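Local structure of foldase protein PrsA (Bacillus subtilis, 4WO7) at residues A181-S191 and H201-R209; L46-I57 and V88-A97. The protein helps secreted proteins fold outside the cell after translocation and has peptidyl-prolyl cis-trans isomerase activity that is not essential for its function in vivo. One frame throughout, in Å; residues are numbered along the deposited sequence.

Interaction 1: residues A181-S191 and H201-R209; sequences AAFKLKTGEVS and HIIKKTEER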
loop_
_atom_site.group_PDB
_atom_site.type_symbol
_atom_site.label_atom_id
_atom_site.label_comp_id
_atom_site.label_asym_id
_atom_site.label_seq_id
_atom_site.Cartn_x
_atom_site.Cartn_y
_atom_site.Cartn_z
ATOM N N ALA A 181 -32.599 11.993 -1.503
ATOM C CA ALA A 181 -33.721 11.094 -1.269
ATOM C C ALA A 181 -33.727 10.544 0.152
ATOM O O ALA A 181 -34.788 10.351 0.745
ATOM C CB ALA A 181 -33.680 9.948 -2.265
ATOM N N ALA A 182 -32.543 10.290 0.696
ATOM C CA ALA A 182 -32.441 9.702 2.023
ATOM C C ALA A 182 -32.837 10.750 3.048
ATOM O O ALA A 182 -33.543 10.455 4.012
ATOM C CB ALA A 182 -31.035 9.188 2.290
ATOM N N PHE A 183 -32.361 11.974 2.842
ATOM C CA PHE A 183 -32.634 13.061 3.766
ATOM C C PHE A 183 -34.081 13.529 3.698
ATOM O O PHE A 183 -34.575 14.146 4.636
ATOM C CB PHE A 183 -31.681 14.216 3.493
ATOM C CG PHE A 183 -30.430 14.149 4.302
ATOM C CD1 PHE A 183 -29.335 13.423 3.866
ATOM C CD2 PHE A 183 -30.360 14.791 5.520
ATOM C CE1 PHE A 183 -28.188 13.358 4.629
ATOM C CE2 PHE A 183 -29.223 14.730 6.284
ATOM C CZ PHE A 183 -28.132 14.016 5.840
ATOM N N LYS A 184 -34.751 13.240 2.587
ATOM C CA LYS A 184 -36.176 13.533 2.442
ATOM C C LYS A 184 -37.046 12.600 3.282
ATOM O O LYS A 184 -38.238 12.853 3.469
ATOM C CB LYS A 184 -36.600 13.461 0.973
ATOM C CG LYS A 184 -36.322 14.716 0.170
ATOM C CD LYS A 184 -36.328 14.428 -1.323
ATOM C CE LYS A 184 -37.737 14.189 -1.861
ATOM N NZ LYS A 184 -38.615 15.386 -1.930
ATOM N N LEU A 185 -36.450 11.531 3.798
ATOM C CA LEU A 185 -37.215 10.509 4.504
ATOM C C LEU A 185 -37.477 10.906 5.954
ATOM O O LEU A 185 -36.831 11.806 6.493
ATOM C CB LEU A 185 -36.481 9.166 4.463
ATOM C CG LEU A 185 -36.439 8.450 3.114
ATOM C CD1 LEU A 185 -35.468 7.285 3.177
ATOM C CD2 LEU A 185 -37.826 7.966 2.711
ATOM N N LYS A 186 -38.430 10.216 6.576
ATOM C CA LYS A 186 -38.708 10.378 7.998
ATOM C C LYS A 186 -38.019 9.219 8.708
ATOM O O LYS A 186 -37.702 8.215 8.073
ATOM C CB LYS A 186 -40.222 10.368 8.254
ATOM C CG LYS A 186 -40.692 11.141 9.478
ATOM C CD LYS A 186 -41.674 12.247 9.086
ATOM C CE LYS A 186 -42.233 12.981 10.300
ATOM N NZ LYS A 186 -43.147 14.097 9.920
ATOM N N THR A 187 -37.798 9.333 10.012
ATOM C CA THR A 187 -37.093 8.275 10.735
ATOM C C THR A 187 -37.918 7.003 10.844
ATOM O O THR A 187 -39.050 7.018 11.332
ATOM C CB THR A 187 -36.676 8.720 12.140
ATOM O OG1 THR A 187 -35.793 9.841 12.040
ATOM C CG2 THR A 187 -35.949 7.589 12.854
ATOM N N GLY A 188 -37.334 5.904 10.376
ATOM C CA GLY A 188 -37.994 4.616 10.389
ATOM C C GLY A 188 -38.622 4.338 9.043
ATOM O O GLY A 188 -38.921 3.191 8.717
ATOM N N GLU A 189 -38.816 5.390 8.253
ATOM C CA GLU A 189 -39.494 5.259 6.971
ATOM C C GLU A 189 -38.593 4.635 5.908
ATOM O O GLU A 189 -37.391 4.892 5.865
ATOM C CB GLU A 189 -40.005 6.609 6.473
ATOM C CG GLU A 189 -40.952 6.467 5.295
ATOM C CD GLU A 189 -41.377 7.799 4.723
ATOM O OE1 GLU A 189 -41.002 8.844 5.296
ATOM O OE2 GLU A 189 -42.096 7.799 3.702
ATOM N N VAL A 190 -39.199 3.813 5.057
ATOM C CA VAL A 190 -38.499 3.169 3.956
ATOM C C VAL A 190 -38.992 3.759 2.641
ATOM O O VAL A 190 -40.179 4.035 2.476
ATOM C CB VAL A 190 -38.700 1.637 3.958
ATOM C CG1 VAL A 190 -40.179 1.287 3.967
ATOM C CG2 VAL A 190 -37.974 0.992 2.773
ATOM N N SER A 191 -38.063 3.967 1.715
ATOM C CA SER A 191 -38.351 4.681 0.482
ATOM C C SER A 191 -38.917 3.765 -0.584
ATOM O O SER A 191 -39.024 2.556 -0.388
ATOM C CB SER A 191 -37.081 5.331 -0.064
ATOM O OG SER A 191 -36.166 4.334 -0.492
ATOM N N HIS A 201 -32.276 1.691 -5.463
ATOM C CA HIS A 201 -32.091 1.669 -4.022
ATOM C C HIS A 201 -33.408 1.614 -3.277
ATOM O O HIS A 201 -34.380 2.264 -3.662
ATOM C CB HIS A 201 -31.333 2.909 -3.551
ATOM C CG HIS A 201 -29.955 3.036 -4.115
ATOM N ND1 HIS A 201 -28.836 3.092 -3.317
ATOM C CD2 HIS A 201 -29.515 3.119 -5.393
ATOM C CE1 HIS A 201 -27.761 3.206 -4.078
ATOM N NE2 HIS A 201 -28.146 3.224 -5.340
ATOM N N ILE A 202 -33.432 0.822 -2.213
ATOM C CA ILE A 202 -34.460 0.943 -1.195
ATOM C C ILE A 202 -33.768 1.451 0.056
ATOM O O ILE A 202 -32.947 0.752 0.642
ATOM C CB ILE A 202 -35.184 -0.382 -0.912
ATOM C CG1 ILE A 202 -36.056 -0.768 -2.107
ATOM C CG2 ILE A 202 -36.085 -0.247 0.314
ATOM C CD1 ILE A 202 -36.494 -2.213 -2.103
ATOM N N ILE A 203 -34.117 2.665 0.466
ATOM C CA ILE A 203 -33.452 3.316 1.586
ATOM C C ILE A 203 -34.327 3.308 2.821
ATOM O O ILE A 203 -35.528 3.548 2.740
ATOM C CB ILE A 203 -33.085 4.784 1.296
ATOM C CG1 ILE A 203 -32.506 4.938 -0.111
ATOM C CG2 ILE A 203 -32.085 5.274 2.343
ATOM C CD1 ILE A 203 -32.237 6.375 -0.501
ATOM N N LYS A 204 -33.710 3.010 3.962
ATOM C CA LYS A 204 -34.395 3.099 5.241
ATOM C C LYS A 204 -33.616 4.041 6.143
ATOM O O LYS A 204 -32.498 3.744 6.559
ATOM C CB LYS A 204 -34.518 1.731 5.910
ATOM C CG LYS A 204 -35.259 1.766 7.242
ATOM C CD LYS A 204 -35.417 0.376 7.838
ATOM C CE LYS A 204 -35.749 0.437 9.323
ATOM N NZ LYS A 204 -35.498 -0.856 10.022
ATOM N N LYS A 205 -34.216 5.183 6.443
ATOM C CA LYS A 205 -33.617 6.139 7.358
ATOM C C LYS A 205 -33.722 5.585 8.769
ATOM O O LYS A 205 -34.830 5.350 9.248
ATOM C CB LYS A 205 -34.320 7.491 7.237
ATOM C CG LYS A 205 -33.646 8.613 7.996
ATOM C CD LYS A 205 -34.298 9.950 7.686
ATOM C CE LYS A 205 -34.095 10.979 8.782
ATOM N NZ LYS A 205 -34.684 12.275 8.346
ATOM N N THR A 206 -32.592 5.381 9.444
ATOM C CA THR A 206 -32.627 4.656 10.709
ATOM C C THR A 206 -32.880 5.559 11.896
ATOM O O THR A 206 -33.670 5.225 12.777
ATOM C CB THR A 206 -31.301 3.939 11.002
ATOM O OG1 THR A 206 -30.240 4.895 10.990
ATOM C CG2 THR A 206 -31.015 2.866 9.982
ATOM N N GLU A 207 -32.257 6.726 11.899
ATOM C CA GLU A 207 -32.383 7.602 13.048
ATOM C C GLU A 207 -31.983 9.024 12.719
ATOM O O GLU A 207 -31.099 9.261 11.889
ATOM C CB GLU A 207 -31.559 7.064 14.231
ATOM C CG GLU A 207 -30.048 6.887 14.013
ATOM C CD GLU A 207 -29.286 6.722 15.330
ATOM O OE1 GLU A 207 -29.714 7.305 16.351
ATOM O OE2 GLU A 207 -28.261 6.002 15.349
ATOM N N GLU A 208 -32.641 9.962 13.392
ATOM C CA GLU A 208 -32.177 11.329 13.408
ATOM C C GLU A 208 -31.171 11.433 14.526
ATOM O O GLU A 208 -31.054 10.566 15.395
ATOM C CB GLU A 208 -33.292 12.350 13.619
ATOM C CG GLU A 208 -34.149 12.631 12.417
ATOM C CD GLU A 208 -35.228 13.633 12.740
ATOM O OE1 GLU A 208 -35.312 14.040 13.919
ATOM O OE2 GLU A 208 -35.984 14.022 11.829
ATOM N N ARG A 209 -30.430 12.515 14.449
ATOM C CA ARG A 209 -29.309 12.798 15.310
ATOM C C ARG A 209 -29.503 13.291 16.745
ATOM O O ARG A 209 -28.636 13.082 17.566
ATOM C CB ARG A 209 -28.489 13.837 14.578
ATOM C CG ARG A 209 -27.142 14.020 15.113
ATOM C CD ARG A 209 -27.017 15.403 15.636
ATOM N NE ARG A 209 -25.929 15.442 16.585
ATOM C CZ ARG A 209 -25.069 16.442 16.693
ATOM N NH1 ARG A 209 -25.155 17.512 15.918
ATOM N NH2 ARG A 209 -24.115 16.354 17.582
#
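Ser-191 and Ile-203 pair at one end of this contact, where the segment leaving helix 176-183 runs back along strand 200-207 of the parvulin-type (PpiC) isomerase domain, a four-stranded antiparallel sheet with helices around it. Backbone bonds set the register. Ser-191 N donates to Ile-203 O (2.8 Å) and Lys-205 N to Glu-189 O (3.2 Å), and between these two bonds Val-190 is bridged to Lys-204. Beyond them Gly-188 N donates to Lys-205 O (2.8 Å). The segment swings into this alignment through a type II turn from Lys-186 to Glu-189, and Lys-186 N also donates to Glu-189 OE1.

The apolar contacts gather on Ile-203. Leu-185 CD1 reaches its CB (3.9 Å), the two side chains crossing at a slant, while the CB atoms of Ala-181 and Ala-182, on helix 176-183, meet its CD1 and CG2. On the other face of the strand Val-190 and Ile-202 run alongside one another, CG2 of each touching the other, and Ile-202 continues onto helix 130-142.

Lys-205 supplies the long polar reach. With CG anti to the backbone N (chi1 -171°) and the chain extended, it passes along Leu-185 and sets NZ 2.9 Å from Leu-185 O, above the carbonyl plane. Losing this chain to an alanine would probably leave Leu-185 O without its ammonium donor and take away the methylenes that lie along Leu-185.

Ser-191 OG, held between its backbone N and carbonyl carbon (chi1 67°), accepts a nearly straight bond from Ile-203 N at 2.8 Å.

Interaction 2: residues L46-I57 and V88-A97; sequences LDKKYKVSDKEI and VKYELLTQKA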
loop_
_atom_site.group_PDB
_atom_site.type_symbol
_atom_site.label_atom_id
_atom_site.label_comp_id
_atom_site.label_asym_id
_atom_site.label_seq_id
_atom_site.Cartn_x
_atom_site.Cartn_y
_atom_site.Cartn_z
ATOM N N LEU A 46 -0.459 -12.272 25.079
ATOM C CA LEU A 46 -1.904 -12.059 25.131
ATOM C C LEU A 46 -2.699 -13.354 25.355
ATOM O O LEU A 46 -3.719 -13.341 26.041
ATOM C CB LEU A 46 -2.393 -11.369 23.857
ATOM C CG LEU A 46 -1.830 -9.960 23.650
ATOM C CD1 LEU A 46 -2.362 -9.342 22.371
ATOM C CD2 LEU A 46 -2.109 -9.058 24.844
ATOM N N ASP A 47 -2.244 -14.472 24.794
ATOM C CA ASP A 47 -2.974 -15.729 24.966
ATOM C C ASP A 47 -2.963 -16.182 26.410
ATOM O O ASP A 47 -3.863 -16.891 26.861
ATOM C CB ASP A 47 -2.377 -16.842 24.106
ATOM C CG ASP A 47 -3.165 -18.138 24.203
ATOM O OD1 ASP A 47 -4.412 -18.083 24.283
ATOM O OD2 ASP A 47 -2.532 -19.217 24.197
ATOM N N LYS A 48 -1.940 -15.761 27.137
ATOM C CA LYS A 48 -1.825 -16.096 28.545
ATOM C C LYS A 48 -2.686 -15.171 29.406
ATOM O O LYS A 48 -3.217 -15.584 30.439
ATOM C CB LYS A 48 -0.360 -16.063 28.976
ATOM C CG LYS A 48 -0.140 -16.491 30.408
ATOM C CD LYS A 48 1.336 -16.624 30.692
ATOM C CE LYS A 48 1.583 -17.159 32.085
ATOM N NZ LYS A 48 3.031 -17.394 32.322
ATOM N N LYS A 49 -2.818 -13.918 28.977
ATOM C CA LYS A 49 -3.620 -12.942 29.710
ATOM C C LYS A 49 -5.095 -13.114 29.394
ATOM O O LYS A 49 -5.891 -13.434 30.275
ATOM C CB LYS A 49 -3.165 -11.520 29.374
ATOM C CG LYS A 49 -3.857 -10.416 30.170
ATOM C CD LYS A 49 -3.102 -9.102 30.039
ATOM C CE LYS A 49 -3.711 -8.030 30.929
ATOM N NZ LYS A 49 -2.968 -6.739 30.866
ATOM N N TYR A 50 -5.460 -12.890 28.136
ATOM C CA TYR A 50 -6.846 -13.020 27.722
ATOM C C TYR A 50 -7.023 -14.444 27.257
ATOM O O TYR A 50 -6.055 -15.083 26.840
ATOM C CB TYR A 50 -7.182 -12.027 26.621
ATOM C CG TYR A 50 -6.786 -10.640 27.013
ATOM C CD1 TYR A 50 -7.620 -9.845 27.782
ATOM C CD2 TYR A 50 -5.549 -10.141 26.653
ATOM C CE1 TYR A 50 -7.240 -8.581 28.159
ATOM C CE2 TYR A 50 -5.158 -8.887 27.021
ATOM C CZ TYR A 50 -6.002 -8.108 27.780
ATOM O OH TYR A 50 -5.594 -6.848 28.141
ATOM N N LYS A 51 -8.247 -14.949 27.319
ATOM C CA LYS A 51 -8.492 -16.310 26.883
ATOM C C LYS A 51 -9.526 -16.334 25.784
ATOM O O LYS A 51 -10.617 -15.781 25.915
ATOM C CB LYS A 51 -8.940 -17.181 28.056
ATOM C CG LYS A 51 -7.846 -17.454 29.076
ATOM C CD LYS A 51 -6.798 -18.403 28.514
ATOM C CE LYS A 51 -5.499 -18.330 29.295
ATOM N NZ LYS A 51 -5.688 -18.794 30.697
ATOM N N VAL A 52 -9.159 -17.013 24.704
ATOM C CA VAL A 52 -9.989 -17.123 23.521
ATOM C C VAL A 52 -10.275 -18.580 23.217
ATOM O O VAL A 52 -9.363 -19.391 23.062
ATOM C CB VAL A 52 -9.305 -16.449 22.312
ATOM C CG1 VAL A 52 -10.036 -16.750 21.010
ATOM C CG2 VAL A 52 -9.172 -14.944 22.550
ATOM N N SER A 53 -11.561 -18.895 23.141
ATOM C CA SER A 53 -12.024 -20.240 22.861
ATOM C C SER A 53 -12.327 -20.414 21.382
ATOM O O SER A 53 -12.523 -19.439 20.659
ATOM C CB SER A 53 -13.258 -20.549 23.702
ATOM O OG SER A 53 -14.306 -19.638 23.414
ATOM N N ASP A 54 -12.343 -21.661 20.936
ATOM C CA ASP A 54 -12.686 -21.977 19.556
ATOM C C ASP A 54 -14.105 -21.503 19.219
ATOM O O ASP A 54 -14.442 -21.336 18.046
ATOM C CB ASP A 54 -12.520 -23.473 19.291
ATOM C CG ASP A 54 -11.085 -23.938 19.476
ATOM O OD1 ASP A 54 -10.659 -24.141 20.632
ATOM O OD2 ASP A 54 -10.380 -24.103 18.458
ATOM N N LYS A 55 -14.941 -21.305 20.238
ATOM C CA LYS A 55 -16.271 -20.740 20.023
ATOM C C LYS A 55 -16.123 -19.349 19.438
ATOM O O LYS A 55 -16.767 -18.991 18.452
ATOM C CB LYS A 55 -17.057 -20.653 21.340
ATOM C CG LYS A 55 -18.439 -19.987 21.226
ATOM C CD LYS A 55 -19.034 -19.667 22.602
ATOM C CE LYS A 55 -20.431 -19.054 22.495
ATOM N NZ LYS A 55 -21.050 -18.793 23.828
ATOM N N GLU A 56 -15.259 -18.573 20.080
ATOM C CA GLU A 56 -14.967 -17.205 19.684
ATOM C C GLU A 56 -14.253 -17.137 18.335
ATOM O O GLU A 56 -14.537 -16.265 17.514
ATOM C CB GLU A 56 -14.128 -16.540 20.770
ATOM C CG GLU A 56 -14.878 -16.396 22.084
ATOM C CD GLU A 56 -14.004 -15.887 23.211
ATOM O OE1 GLU A 56 -13.984 -14.662 23.445
ATOM O OE2 GLU A 56 -13.351 -16.720 23.874
ATOM N N ILE A 57 -13.314 -18.055 18.122
ATOM C CA ILE A 57 -12.534 -18.085 16.890
ATOM C C ILE A 57 -13.405 -18.271 15.653
ATOM O O ILE A 57 -13.287 -17.520 14.685
ATOM C CB ILE A 57 -11.467 -19.212 16.933
ATOM C CG1 ILE A 57 -10.364 -18.846 17.928
ATOM C CG2 ILE A 57 -10.855 -19.461 15.550
ATOM C CD1 ILE A 57 -9.399 -19.978 18.240
ATOM N N VAL A 88 -6.652 -15.415 13.017
ATOM C CA VAL A 88 -7.902 -14.932 13.576
ATOM C C VAL A 88 -7.787 -14.852 15.091
ATOM O O VAL A 88 -8.266 -13.898 15.703
ATOM C CB VAL A 88 -9.083 -15.835 13.162
ATOM C CG1 VAL A 88 -10.316 -15.569 14.029
ATOM C CG2 VAL A 88 -9.401 -15.634 11.684
ATOM N N LYS A 89 -7.161 -15.859 15.695
ATOM C CA LYS A 89 -6.971 -15.864 17.137
ATOM C C LYS A 89 -6.144 -14.653 17.547
ATOM O O LYS A 89 -6.425 -14.011 18.558
ATOM C CB LYS A 89 -6.296 -17.158 17.606
ATOM C CG LYS A 89 -6.107 -17.208 19.119
ATOM C CD LYS A 89 -5.480 -18.503 19.603
ATOM C CE LYS A 89 -5.445 -18.528 21.122
ATOM N NZ LYS A 89 -4.709 -19.696 21.669
ATOM N N TYR A 90 -5.132 -14.339 16.745
ATOM C CA TYR A 90 -4.275 -13.196 17.014
ATOM C C TYR A 90 -5.056 -11.887 16.949
ATOM O O TYR A 90 -4.893 -11.032 17.818
ATOM C CB TYR A 90 -3.097 -13.167 16.039
ATOM C CG TYR A 90 -2.206 -11.955 16.186
ATOM C CD1 TYR A 90 -1.624 -11.640 17.407
ATOM C CD2 TYR A 90 -1.921 -11.140 15.099
ATOM C CE1 TYR A 90 -0.808 -10.536 17.546
ATOM C CE2 TYR A 90 -1.092 -10.037 15.227
ATOM C CZ TYR A 90 -0.540 -9.744 16.454
ATOM O OH TYR A 90 0.279 -8.650 16.599
ATOM N N GLU A 91 -5.913 -11.727 15.943
ATOM C CA GLU A 91 -6.728 -10.517 15.851
ATOM C C GLU A 91 -7.659 -10.397 17.063
ATOM O O GLU A 91 -7.787 -9.324 17.652
ATOM C CB GLU A 91 -7.549 -10.484 14.558
ATOM C CG GLU A 91 -8.280 -9.154 14.361
ATOM C CD GLU A 91 -9.072 -9.088 13.066
ATOM O OE1 GLU A 91 -9.836 -10.035 12.777
ATOM O OE2 GLU A 91 -8.943 -8.077 12.342
ATOM N N LEU A 92 -8.308 -11.497 17.432
ATOM C CA LEU A 92 -9.234 -11.484 18.560
ATOM C C LEU A 92 -8.497 -11.131 19.851
ATOM O O LEU A 92 -9.029 -10.415 20.698
ATOM C CB LEU A 92 -9.950 -12.832 18.713
ATOM C CG LEU A 92 -10.930 -13.246 17.608
ATOM C CD1 LEU A 92 -11.436 -14.668 17.822
ATOM C CD2 LEU A 92 -12.109 -12.288 17.534
ATOM N N LEU A 93 -7.276 -11.637 19.999
ATOM C CA LEU A 93 -6.454 -11.299 21.162
ATOM C C LEU A 93 -6.106 -9.815 21.214
ATOM O O LEU A 93 -6.264 -9.171 22.252
ATOM C CB LEU A 93 -5.162 -12.114 21.171
ATOM C CG LEU A 93 -5.309 -13.587 21.553
ATOM C CD1 LEU A 93 -4.011 -14.317 21.266
ATOM C CD2 LEU A 93 -5.687 -13.738 23.022
ATOM N N THR A 94 -5.632 -9.272 20.097
ATOM C CA THR A 94 -5.249 -7.862 20.046
ATOM C C THR A 94 -6.484 -6.985 20.252
ATOM O O THR A 94 -6.392 -5.852 20.731
ATOM C CB THR A 94 -4.566 -7.501 18.707
ATOM O OG1 THR A 94 -5.418 -7.882 17.618
ATOM C CG2 THR A 94 -3.227 -8.226 18.569
ATOM N N GLN A 95 -7.643 -7.524 19.889
ATOM C CA GLN A 95 -8.905 -6.821 20.080
ATOM C C GLN A 95 -9.255 -6.766 21.564
ATOM O O GLN A 95 -9.676 -5.731 22.086
ATOM C CB GLN A 95 -10.020 -7.513 19.297
ATOM C CG GLN A 95 -10.029 -7.167 17.827
ATOM C CD GLN A 95 -10.535 -5.766 17.571
ATOM O OE1 GLN A 95 -11.662 -5.420 17.932
ATOM N NE2 GLN A 95 -9.685 -4.937 16.983
ATOM N N LYS A 96 -9.077 -7.895 22.238
ATOM C CA LYS A 96 -9.394 -7.997 23.653
ATOM C C LYS A 96 -8.438 -7.124 24.452
ATOM O O LYS A 96 -8.836 -6.480 25.424
ATOM C CB LYS A 96 -9.348 -9.453 24.125
ATOM C CG LYS A 96 -10.598 -10.245 23.761
ATOM C CD LYS A 96 -10.637 -11.597 24.452
ATOM C CE LYS A 96 -12.040 -12.176 24.445
ATOM N NZ LYS A 96 -12.090 -13.480 25.154
ATOM N N ALA A 97 -7.173 -7.113 24.037
ATOM C CA ALA A 97 -6.165 -6.273 24.666
ATOM C C ALA A 97 -6.543 -4.806 24.528
ATOM O O ALA A 97 -6.422 -4.042 25.483
ATOM C CB ALA A 97 -4.795 -6.519 24.044
#
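Leu-93 packs against the end of helix 21-49, its CB 3.9 Å from Leu-46 CB and its CD2 3.7 Å from Val-52 CG2 in the following linker. This is the close-packed part. Leu-46 CD2 touches Ala-97 CB (3.8 Å), and Leu-92 CD1 slots between Val-52 and the first turn of helix 54-67, 3.7 Å from Ile-57 CA. The Tyr-50 ring sets one face over the backbone of Lys-96 and Ala-97, with Lys-49 CG against the opposite face and Leu-46 CD2 at its edge.

Toward solvent, charged chains replace the leucines. Lys-96 and Tyr-50 run antiparallel, Lys-96 CB resting near Tyr-50 CG, and the extended methylenes cross Val-52 to put NZ between two acceptors: Lys-51 O at 2.8 Å, met from above the carbonyl plane, and Glu-56 OE1 at 2.8 Å, a salt bridge on its syn lone pair. Glu-56 OE2 takes both Ser-53 N and Ser-53 OG, pinning the carboxylate from both ends. Lys-89, CG anti to its backbone N (chi1 -179°) and chain extended, crosses Asp-47 at about a right angle in a salt bridge from NZ to Asp-47 OD1, its hydrogen bond weak (3.1 Å).

Helix 231-244 packs on Leu-46 and Thr-94, bringing the C-terminal region into this core. The result is a helix-loop-helix corner, with Ser-53 as N-cap and Glu-56, at N3, accepting from it, laid across a third helix in the helical part flanking the isomerase domain.

Overall arrangement
Interactions 1 and 2 lie on opposite sides of the chain's centre, with centres 38 Å apart and nearest atoms about 20 Å apart, and they share no helix or strand. Interaction 1 is local, joining neighbouring parts of the isomerase sheet domain, and relies on main-chain bonds with a modest apolar patch. Interaction 2 joins segments 31 residues apart in sequence, largely helical between, and unites helices, so side chains do the work: leucines packed at the centre with a tyrosine at their side, salt bridges at the margin. Both are partly buried, with six buried residues each, but interaction 1 has more exposed ones. In each, an extended lysine delivers its ammonium to a backbone carbonyl from above its plane.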